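Long-range contacts in KLLA0E08119p (Kluyveromyces lactis, PDB 3VA7), which forms the urea carboxylase part of a longer enzyme that probably converts urea, hydrogencarbonate and ATP to urea-1-carboxylate through biotin, and then hydrolyses it: residues A[521-526]-A[591-596]; A[541-546]-A[627-632]. One frame throughout, in Å; residues are numbered along the deposited sequence.

Contact 1: A[521-526]-A[591-596]; sequences VGNNSK and SIRGGI
A type II beta turn, Ile592 to Gly595, ends strand 587-592 in the carboxyltransferase A and B region, and Asn523, just after helix 511-520, reads its backbone with both ends of one amide. Asn523 OD1 accepts from Gly594 N at 2.6 Å, the donor lying in the carbonyl plane on a lone pair (N-H...O 151°). On the other branch, Asn523 ND2 donates nearly straight to Ile592 O at 2.9 Å (164°), with that oxygen close to the amide plane of Asn523 while the donor stands above the carbonyl plane of Ile592. The turn's own bond, Gly595 N to Ile592 O at 2.9 Å, comes from the opposite face, so two donors grip this buried carbonyl. CG of Asn523 lies anti to its carbonyl carbon (chi1 -84°), which carries the amide over to the turn; a further bond from ND2 to Asn518 OD1 helps fix its rotation. Gly594, third in the turn, has the positive phi that suits glycine.

Beside the amide, Val521 and Arg593 meet at an oblique angle: Val521 CG1 rests 3.7 Å from Arg593 CG, and CG2 lies 3.4 Å from Ser591 OG, a hydroxyl that is bonded to Ala517 O. The extended Arg593 chain brings its guanidinium edge-on to the end of the helix, where NH1 makes a weak bond to Val521 O at 2.7 Å and a hydrogen bond to Phe644 O. The Val521 carbonyl directly precedes Gly522, whose positive phi closes the helix in a Schellman motif. The contact thus joins two chain reversals, a Schellman helix end and a type II turn with glycine at its third position, bridged by a side-chain amide that serves as donor and acceptor at once.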
loop_
_atom_site.group_PDB
_atom_site.type_symbol
_atom_site.label_atom_id
_atom_site.label_comp_id
_atom_site.label_asym_id
_atom_site.label_seq_id
_atom_site.Cartn_x
_atom_site.Cartn_y
_atom_site.Cartn_z
ATOM N N VAL A 521 -12.733 20.921 16.166
ATOM C CA VAL A 521 -12.550 20.013 17.264
ATOM C C VAL A 521 -11.251 20.348 18.001
ATOM O O VAL A 521 -10.901 19.696 19.004
ATOM C CB VAL A 521 -12.471 18.591 16.726
ATOM C CG1 VAL A 521 -12.170 17.716 17.779
ATOM C CG2 VAL A 521 -13.808 18.117 16.094
ATOM N N GLY A 522 -10.518 21.358 17.536
ATOM C CA GLY A 522 -9.308 21.770 18.244
ATOM C C GLY A 522 -8.080 20.900 17.968
ATOM O O GLY A 522 -7.104 20.929 18.720
ATOM N N ASN A 523 -8.112 20.127 16.874
ATOM C CA ASN A 523 -6.954 19.350 16.449
ATOM C C ASN A 523 -5.808 20.272 15.986
ATOM O O ASN A 523 -6.050 21.282 15.312
ATOM C CB ASN A 523 -7.350 18.377 15.317
ATOM C CG ASN A 523 -7.957 17.052 15.826
ATOM O OD1 ASN A 523 -7.842 16.696 16.995
ATOM N ND2 ASN A 523 -8.580 16.298 14.915
ATOM N N ASN A 524 -4.561 19.917 16.336
ATOM C CA ASN A 524 -3.381 20.323 15.531
ATOM C C ASN A 524 -3.653 20.088 14.021
ATOM O O ASN A 524 -4.326 19.120 13.661
ATOM C CB ASN A 524 -2.154 19.527 15.954
ATOM C CG ASN A 524 -0.902 19.923 15.164
ATOM O OD1 ASN A 524 -0.652 19.374 14.081
ATOM N ND2 ASN A 524 -0.093 20.867 15.722
ATOM N N SER A 525 -3.142 20.935 13.137
ATOM C CA SER A 525 -3.580 20.845 11.752
ATOM C C SER A 525 -3.063 19.598 11.010
ATOM O O SER A 525 -3.507 19.321 9.914
ATOM C CB SER A 525 -3.154 22.068 11.006
ATOM O OG SER A 525 -1.774 22.017 10.820
ATOM N N LYS A 526 -2.113 18.883 11.622
ATOM C CA LYS A 526 -1.563 17.647 11.092
ATOM C C LYS A 526 -2.379 16.373 11.436
ATOM O O LYS A 526 -1.974 15.255 11.097
ATOM C CB LYS A 526 -0.117 17.476 11.573
ATOM C CG LYS A 526 0.932 18.138 10.680
ATOM C CD LYS A 526 2.273 18.492 11.384
ATOM C CE LYS A 526 3.122 19.460 10.483
ATOM N NZ LYS A 526 4.334 20.127 11.150
ATOM N N SER A 591 -13.970 14.749 11.507
ATOM C CA SER A 591 -12.793 14.834 12.356
ATOM C C SER A 591 -13.054 14.286 13.744
ATOM O O SER A 591 -14.183 14.235 14.174
ATOM C CB SER A 591 -12.303 16.274 12.442
ATOM O OG SER A 591 -13.316 17.139 12.914
ATOM N N ILE A 592 -12.016 13.878 14.443
ATOM C CA ILE A 592 -12.148 13.232 15.736
ATOM C C ILE A 592 -11.083 13.923 16.532
ATOM O O ILE A 592 -9.957 14.027 16.033
ATOM C CB ILE A 592 -11.664 11.774 15.731
ATOM C CG1 ILE A 592 -12.204 10.931 14.564
ATOM C CG2 ILE A 592 -11.850 11.144 17.071
ATOM C CD1 ILE A 592 -13.594 11.178 14.175
ATOM N N ARG A 593 -11.409 14.439 17.716
ATOM C CA ARG A 593 -10.404 15.098 18.547
ATOM C C ARG A 593 -9.214 14.140 18.771
ATOM O O ARG A 593 -9.413 12.981 19.115
ATOM C CB ARG A 593 -11.015 15.580 19.888
ATOM C CG ARG A 593 -10.110 16.576 20.636
ATOM C CD ARG A 593 -10.617 16.863 22.064
ATOM N NE ARG A 593 -9.723 17.691 22.871
ATOM C CZ ARG A 593 -9.378 18.954 22.585
ATOM N NH1 ARG A 593 -9.839 19.544 21.477
ATOM N NH2 ARG A 593 -8.543 19.631 23.397
ATOM N N GLY A 594 -7.998 14.621 18.522
ATOM C CA GLY A 594 -6.793 13.823 18.681
ATOM C C GLY A 594 -6.355 13.081 17.416
ATOM O O GLY A 594 -5.236 12.576 17.349
ATOM N N GLY A 595 -7.234 12.989 16.424
ATOM C CA GLY A 595 -6.879 12.443 15.129
ATOM C C GLY A 595 -6.982 10.939 15.108
ATOM O O GLY A 595 -7.218 10.342 16.146
ATOM N N ILE A 596 -6.816 10.322 13.935
ATOM C CA ILE A 596 -6.914 8.859 13.809
ATOM C C ILE A 596 -5.514 8.230 13.760
ATOM O O ILE A 596 -4.607 8.805 13.153
ATOM C CB ILE A 596 -7.681 8.459 12.539
ATOM C CG1 ILE A 596 -9.099 9.006 12.555
ATOM C CG2 ILE A 596 -7.676 6.960 12.354
ATOM C CD1 ILE A 596 -9.538 9.477 11.187
#

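Contact 2: A[541-546]-A[627-632]; sequences FHTETV and LFLNQP
Leu629 and Gln631 meet Thr543, Glu544 and Thr545 where two antiparallel sheets of the carboxyltransferase A and B region come together. Segment 541-546 carries the chain from strand 538-541 of one sheet to strand 545-550 of the other, while 627-632 runs off strand 626-628, an outermost strand of the first. The backbones stay apart, Thr543 CA lying 8.8 Å from Leu629 CA, and side chains span most of the distance.

Leu629, the first to reach across, is buried. Its methyl CD1 projects to the two threonines, 3.9 Å from Thr545 CG2 and 4.3 Å from Thr543 CG2. The leucine and Thr545 side chains cross at about a right angle. Phe478 and Ile592, one from each sheet, also pack on the leucine, which makes it an apolar wedge between them.

Asn630 turns elsewhere: ND2 makes a weak hydrogen bond to Gly594 O.

Gln631 reaches across to 541-546, its chain bent at chi2 (99°), and sets its amide between a hydroxyl and a backbone carbonyl. Thr543 and Gln631 approach from opposite directions; the hydroxyl of Thr543 stands anti to its backbone N (chi1 -175°), facing the amide, 3.9 Å from OG1 to Gln631 CD. An alanine in place of Gln631 would remove the amide altogether and would probably leave Thr543 OG1 and Glu544 O without this polar neighbour, opening a gap at the surface. The Glu544 side chain crosses that of Gln631 almost perpendicularly, its carboxylate plane 77° from the amide plane. The Glu544 backbone comes closer to the amide than its side chain does, its carbonyl O lying 3.4 Å from Gln631 CD.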
loop_
_atom_site.group_PDB
_atom_site.type_symbol
_atom_site.label_atom_id
_atom_site.label_comp_id
_atom_site.label_asym_id
_atom_site.label_seq_id
_atom_site.Cartn_x
_atom_site.Cartn_y
_atom_site.Cartn_z
ATOM N N PHE A 541 -18.667 3.793 18.186
ATOM C CA PHE A 541 -17.568 4.302 18.957
ATOM C C PHE A 541 -17.416 3.487 20.231
ATOM O O PHE A 541 -18.414 3.238 20.930
ATOM C CB PHE A 541 -17.794 5.772 19.265
ATOM C CG PHE A 541 -17.315 6.688 18.197
ATOM C CD1 PHE A 541 -16.086 7.331 18.315
ATOM C CD2 PHE A 541 -18.080 6.916 17.074
ATOM C CE1 PHE A 541 -15.642 8.188 17.329
ATOM C CE2 PHE A 541 -17.635 7.767 16.068
ATOM C CZ PHE A 541 -16.429 8.391 16.184
ATOM N N HIS A 542 -16.183 3.085 20.531
ATOM C CA HIS A 542 -15.933 2.167 21.634
ATOM C C HIS A 542 -15.362 2.884 22.807
ATOM O O HIS A 542 -14.999 2.292 23.844
ATOM C CB HIS A 542 -15.002 1.051 21.188
ATOM C CG HIS A 542 -15.724 -0.005 20.445
ATOM N ND1 HIS A 542 -15.548 -0.220 19.096
ATOM C CD2 HIS A 542 -16.702 -0.853 20.843
ATOM C CE1 HIS A 542 -16.348 -1.195 18.703
ATOM N NE2 HIS A 542 -17.060 -1.595 19.743
ATOM N N THR A 543 -15.272 4.180 22.616
ATOM C CA THR A 543 -14.633 5.018 23.578
ATOM C C THR A 543 -15.246 6.421 23.407
ATOM O O THR A 543 -16.117 6.615 22.557
ATOM C CB THR A 543 -13.152 4.976 23.333
ATOM O OG1 THR A 543 -12.491 5.710 24.362
ATOM C CG2 THR A 543 -12.847 5.598 21.982
ATOM N N GLU A 544 -14.812 7.393 24.193
ATOM C CA GLU A 544 -15.430 8.723 24.124
ATOM C C GLU A 544 -14.556 9.746 23.441
ATOM O O GLU A 544 -13.340 9.694 23.538
ATOM C CB GLU A 544 -15.878 9.226 25.514
ATOM C CG GLU A 544 -14.772 9.428 26.550
ATOM C CD GLU A 544 -15.122 10.517 27.594
ATOM O OE1 GLU A 544 -16.314 10.599 28.033
ATOM O OE2 GLU A 544 -14.199 11.305 27.961
ATOM N N THR A 545 -15.180 10.710 22.776
ATOM C CA THR A 545 -14.416 11.735 22.064
ATOM C C THR A 545 -15.333 12.855 21.586
ATOM O O THR A 545 -16.526 12.827 21.853
ATOM C CB THR A 545 -13.629 11.091 20.842
ATOM O OG1 THR A 545 -12.811 12.070 20.171
ATOM C CG2 THR A 545 -14.584 10.421 19.856
ATOM N N VAL A 546 -14.759 13.815 20.862
ATOM C CA VAL A 546 -15.483 14.854 20.164
ATOM C C VAL A 546 -15.335 14.658 18.629
ATOM O O VAL A 546 -14.325 14.197 18.172
ATOM C CB VAL A 546 -14.977 16.273 20.616
ATOM C CG1 VAL A 546 -15.853 17.369 20.054
ATOM C CG2 VAL A 546 -14.857 16.387 22.148
ATOM N N LEU A 627 -10.691 1.451 13.733
ATOM C CA LEU A 627 -9.673 2.483 13.765
ATOM C C LEU A 627 -9.448 3.068 15.127
ATOM O O LEU A 627 -10.389 3.469 15.786
ATOM C CB LEU A 627 -10.040 3.589 12.789
ATOM C CG LEU A 627 -9.743 3.314 11.318
ATOM C CD1 LEU A 627 -10.780 2.387 10.688
ATOM C CD2 LEU A 627 -9.721 4.633 10.618
ATOM N N PHE A 628 -8.180 3.165 15.494
ATOM C CA PHE A 628 -7.733 3.556 16.815
ATOM C C PHE A 628 -7.567 5.043 16.955
ATOM O O PHE A 628 -7.150 5.697 15.990
ATOM C CB PHE A 628 -6.420 2.819 17.174
ATOM C CG PHE A 628 -6.661 1.401 17.568
ATOM C CD1 PHE A 628 -6.759 0.403 16.593
ATOM C CD2 PHE A 628 -6.917 1.075 18.889
ATOM C CE1 PHE A 628 -7.066 -0.917 16.942
ATOM C CE2 PHE A 628 -7.217 -0.221 19.252
ATOM C CZ PHE A 628 -7.303 -1.222 18.274
ATOM N N LEU A 629 -7.885 5.570 18.151
ATOM C CA LEU A 629 -7.769 7.008 18.434
ATOM C C LEU A 629 -6.613 7.279 19.356
ATOM O O LEU A 629 -5.892 6.358 19.715
ATOM C CB LEU A 629 -9.028 7.564 19.069
ATOM C CG LEU A 629 -10.388 7.364 18.414
ATOM C CD1 LEU A 629 -11.343 8.336 19.095
ATOM C CD2 LEU A 629 -10.366 7.566 16.886
ATOM N N ASN A 630 -6.472 8.536 19.767
ATOM C CA ASN A 630 -5.338 8.989 20.548
ATOM C C ASN A 630 -5.790 9.629 21.879
ATOM O O ASN A 630 -5.584 10.834 22.096
ATOM C CB ASN A 630 -4.531 9.972 19.685
ATOM C CG ASN A 630 -3.492 10.775 20.477
ATOM O OD1 ASN A 630 -2.987 10.317 21.516
ATOM N ND2 ASN A 630 -3.158 11.978 19.980
ATOM N N GLN A 631 -6.428 8.841 22.756
ATOM C CA GLN A 631 -6.751 9.295 24.136
ATOM C C GLN A 631 -5.431 9.385 24.938
ATOM O O GLN A 631 -4.792 8.347 25.218
ATOM C CB GLN A 631 -7.706 8.312 24.847
ATOM C CG GLN A 631 -8.920 8.920 25.608
ATOM C CD GLN A 631 -10.239 8.860 24.772
ATOM O OE1 GLN A 631 -11.227 8.193 25.149
ATOM N NE2 GLN A 631 -10.232 9.540 23.619
ATOM N N PRO A 632 -5.022 10.618 25.320
ATOM C CA PRO A 632 -3.695 10.792 25.987
ATOM C C PRO A 632 -3.434 9.838 27.197
ATOM O O PRO A 632 -2.326 9.300 27.321
ATOM C CB PRO A 632 -3.679 12.277 26.396
ATOM C CG PRO A 632 -5.200 12.728 26.369
ATOM C CD PRO A 632 -5.823 11.868 25.287
#

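How the contacts relate
From the N terminus, the chain leaves helix 511-520 through 521-526, passes through 541-546 as it changes sheets, returns along strand 587-592 to 591-596, and reaches 627-632 last. Contact 1 closes a loop of 64 intervening residues and contact 2 one of 80; the segments alternate, so the loops cross. Strands 587-592 and 545-550 are neighbours in one sheet, and a probable hydrogen bond from Arg593 N to Val546 O joins the contacts there. Ile592 CG2 also packs against Thr545 OG1. Together the contacts tie the end of the helix, this sheet and the outermost strand 626-628 of the six-stranded sheet.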